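Local atomic coordinates of beta sliding clamp (Streptococcus pneumoniae, PDB entry 2AWA), a protein that forms a ring-shaped head-to-tail dimer around DNA and probably confers processivity by tethering DNA polymerases and other proteins to it. Residues E235-F238 with I243-R246. Sequence-based numbering, arbitrary orientation.
Sequences EIFF and ILFR
Glu235 pairs with Arg246 twice over, through backbone and side chain, at the end of the contact away from the hairpin turn. Glu235 N donates to Arg246 O at 2.9 Å, nearly straight at 176°, while Glu235 O accepts from Arg246 N. On the face shared with Phe237 and Leu244 the carboxylate reaches the guanidinium in a long salt bridge, OE1 of Glu235 to NH2 of Arg246 at 3.4 Å, whose hydrogen bond is weak, with the two planes turned 45° apart. Ile236, opposite Phe245 in a non-hydrogen-bonded pair, puts its side chain on the other face. With CG1 anti to the carbonyl carbon (chi1 -47°), Ile236 CD1 lies 3.5 Å from Phe245 CE2, and CG2 sits over one face of that ring while also touching Ile243. Phe237 exchanges both backbone bonds with Leu244. Its ring crosses the arginine at a slant, Phe237 CE1 over one guanidinium face, toward its rim, and Phe237 CZ 3.7 Å from Arg246 NH2. Phe238 lies alongside Ile243, Phe238 CE1 to Ile243 CD1 at 3.4 Å, and stacks on Phe211. The hairpin, set between strands 147-150 and 250-255 in an antiparallel sheet that runs on into strand 64-71 of the N-terminal domain, exemplifies a two-faced pairing: one face wholly apolar, the other mixed, where Arg246 is probably placed by the Phe237 ring as well as by a weak ionic bond.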
ATOM      1  N   GLU B 235      -2.020  -1.052 -33.521  1.00 62.11           N
ATOM      2  CA  GLU B 235      -2.273  -0.171 -34.669  1.00 61.32           C
ATOM      3  C   GLU B 235      -2.728   1.207 -34.196  1.00 60.46           C
ATOM      4  O   GLU B 235      -3.621   1.296 -33.360  1.00 57.85           O
ATOM      5  CB  GLU B 235      -3.366  -0.753 -35.532  1.00 60.60           C
ATOM      6  CG  GLU B 235      -3.114  -2.162 -35.947  1.00 61.94           C
ATOM      7  CD  GLU B 235      -4.012  -2.592 -37.090  1.00 68.56           C
ATOM      8  OE1 GLU B 235      -5.232  -2.297 -37.032  1.00 70.89           O
ATOM      9  OE2 GLU B 235      -3.501  -3.235 -38.038  1.00 74.53           O
ATOM     10  N   ILE B 236      -2.136   2.266 -34.754  1.00 60.26           N
ATOM     11  CA  ILE B 236      -2.420   3.641 -34.339  1.00 60.90           C
ATOM     12  C   ILE B 236      -3.109   4.407 -35.446  1.00 60.42           C
ATOM     13  O   ILE B 236      -2.699   4.348 -36.614  1.00 65.48           O
ATOM     14  CB  ILE B 236      -1.140   4.376 -33.887  1.00 62.67           C
ATOM     15  CG1 ILE B 236      -0.327   3.485 -32.942  1.00 63.82           C
ATOM     16  CG2 ILE B 236      -1.490   5.695 -33.140  1.00 64.10           C
ATOM     17  CD1 ILE B 236       0.833   4.193 -32.230  1.00 63.28           C
ATOM     18  N   PHE B 237      -4.199   5.085 -35.113  1.00 59.09           N
ATOM     19  CA  PHE B 237      -4.913   5.893 -36.118  1.00 58.88           C
ATOM     20  C   PHE B 237      -4.978   7.319 -35.611  1.00 60.32           C
ATOM     21  O   PHE B 237      -5.171   7.536 -34.422  1.00 61.14           O
ATOM     22  CB  PHE B 237      -6.321   5.353 -36.396  1.00 55.66           C
ATOM     23  CG  PHE B 237      -6.334   3.956 -36.940  1.00 47.06           C
ATOM     24  CD1 PHE B 237      -6.057   2.887 -36.113  1.00 41.02           C
ATOM     25  CD2 PHE B 237      -6.617   3.709 -38.287  1.00 48.28           C
ATOM     26  CE1 PHE B 237      -6.044   1.598 -36.579  1.00 43.87           C
ATOM     27  CE2 PHE B 237      -6.612   2.423 -38.780  1.00 43.41           C
ATOM     28  CZ  PHE B 237      -6.332   1.353 -37.929  1.00 51.71           C
ATOM     29  N   PHE B 238      -4.815   8.282 -36.522  1.00 62.41           N
ATOM     30  CA  PHE B 238      -4.727   9.702 -36.175  1.00 60.95           C
ATOM     31  C   PHE B 238      -5.940  10.481 -36.659  1.00 61.89           C
ATOM     32  O   PHE B 238      -6.378  10.316 -37.778  1.00 61.28           O
ATOM     33  CB  PHE B 238      -3.460  10.304 -36.789  1.00 60.21           C
ATOM     34  CG  PHE B 238      -2.185   9.795 -36.163  1.00 60.32           C
ATOM     35  CD1 PHE B 238      -1.727  10.321 -34.966  1.00 66.11           C
ATOM     36  CD2 PHE B 238      -1.474   8.767 -36.747  1.00 53.79           C
ATOM     37  CE1 PHE B 238      -0.562   9.829 -34.367  1.00 66.97           C
ATOM     38  CE2 PHE B 238      -0.326   8.290 -36.181  1.00 51.38           C
ATOM     39  CZ  PHE B 238       0.140   8.817 -34.987  1.00 66.20           C
ATOM     40  N   ILE B 243      -6.774  10.224 -31.101  1.00 66.95           N
ATOM     41  CA  ILE B 243      -5.895   9.184 -31.624  1.00 66.41           C
ATOM     42  C   ILE B 243      -6.303   7.843 -30.986  1.00 61.18           C
ATOM     43  O   ILE B 243      -6.687   7.795 -29.824  1.00 56.95           O
ATOM     44  CB  ILE B 243      -4.413   9.559 -31.302  1.00 67.87           C
ATOM     45  CG1 ILE B 243      -3.405   8.552 -31.838  1.00 68.14           C
ATOM     46  CG2 ILE B 243      -4.199   9.683 -29.803  1.00 70.93           C
ATOM     47  CD1 ILE B 243      -1.983   8.936 -31.412  1.00 70.90           C
ATOM     48  N   LEU B 244      -6.196   6.767 -31.753  1.00 59.25           N
ATOM     49  CA  LEU B 244      -6.638   5.444 -31.328  1.00 58.72           C
ATOM     50  C   LEU B 244      -5.514   4.420 -31.418  1.00 59.31           C
ATOM     51  O   LEU B 244      -4.874   4.281 -32.452  1.00 60.86           O
ATOM     52  CB  LEU B 244      -7.788   4.992 -32.230  1.00 59.98           C
ATOM     53  CG  LEU B 244      -8.217   3.523 -32.147  1.00 60.92           C
ATOM     54  CD1 LEU B 244      -8.774   3.244 -30.762  1.00 57.28           C
ATOM     55  CD2 LEU B 244      -9.234   3.186 -33.222  1.00 57.94           C
ATOM     56  N   PHE B 245      -5.305   3.679 -30.340  1.00 60.23           N
ATOM     57  CA  PHE B 245      -4.425   2.515 -30.338  1.00 60.53           C
ATOM     58  C   PHE B 245      -5.288   1.246 -30.278  1.00 60.68           C
ATOM     59  O   PHE B 245      -6.075   1.089 -29.360  1.00 64.86           O
ATOM     60  CB  PHE B 245      -3.534   2.561 -29.094  1.00 63.60           C
ATOM     61  CG  PHE B 245      -2.766   3.844 -28.930  1.00 60.55           C
ATOM     62  CD1 PHE B 245      -3.360   4.949 -28.365  1.00 66.14           C
ATOM     63  CD2 PHE B 245      -1.442   3.933 -29.334  1.00 61.32           C
ATOM     64  CE1 PHE B 245      -2.651   6.117 -28.202  1.00 70.15           C
ATOM     65  CE2 PHE B 245      -0.733   5.098 -29.176  1.00 62.66           C
ATOM     66  CZ  PHE B 245      -1.329   6.186 -28.618  1.00 67.98           C
ATOM     67  N   ARG B 246      -5.137   0.332 -31.223  1.00 60.73           N
ATOM     68  CA  ARG B 246      -5.977  -0.866 -31.272  1.00 60.40           C
ATOM     69  C   ARG B 246      -5.185  -2.166 -31.379  1.00 59.47           C
ATOM     70  O   ARG B 246      -4.332  -2.302 -32.235  1.00 60.04           O
ATOM     71  CB  ARG B 246      -6.915  -0.790 -32.474  1.00 60.50           C
ATOM     72  CG  ARG B 246      -8.246  -1.466 -32.255  1.00 64.38           C
ATOM     73  CD  ARG B 246      -9.211  -1.095 -33.344  1.00 73.74           C
ATOM     74  NE  ARG B 246      -8.675  -1.493 -34.642  1.00 80.61           N
ATOM     75  CZ  ARG B 246      -9.066  -0.994 -35.811  1.00 85.37           C
ATOM     76  NH1 ARG B 246     -10.016  -0.060 -35.875  1.00 88.76           N
ATOM     77  NH2 ARG B 246      -8.497  -1.432 -36.926  1.00 85.05           N
TER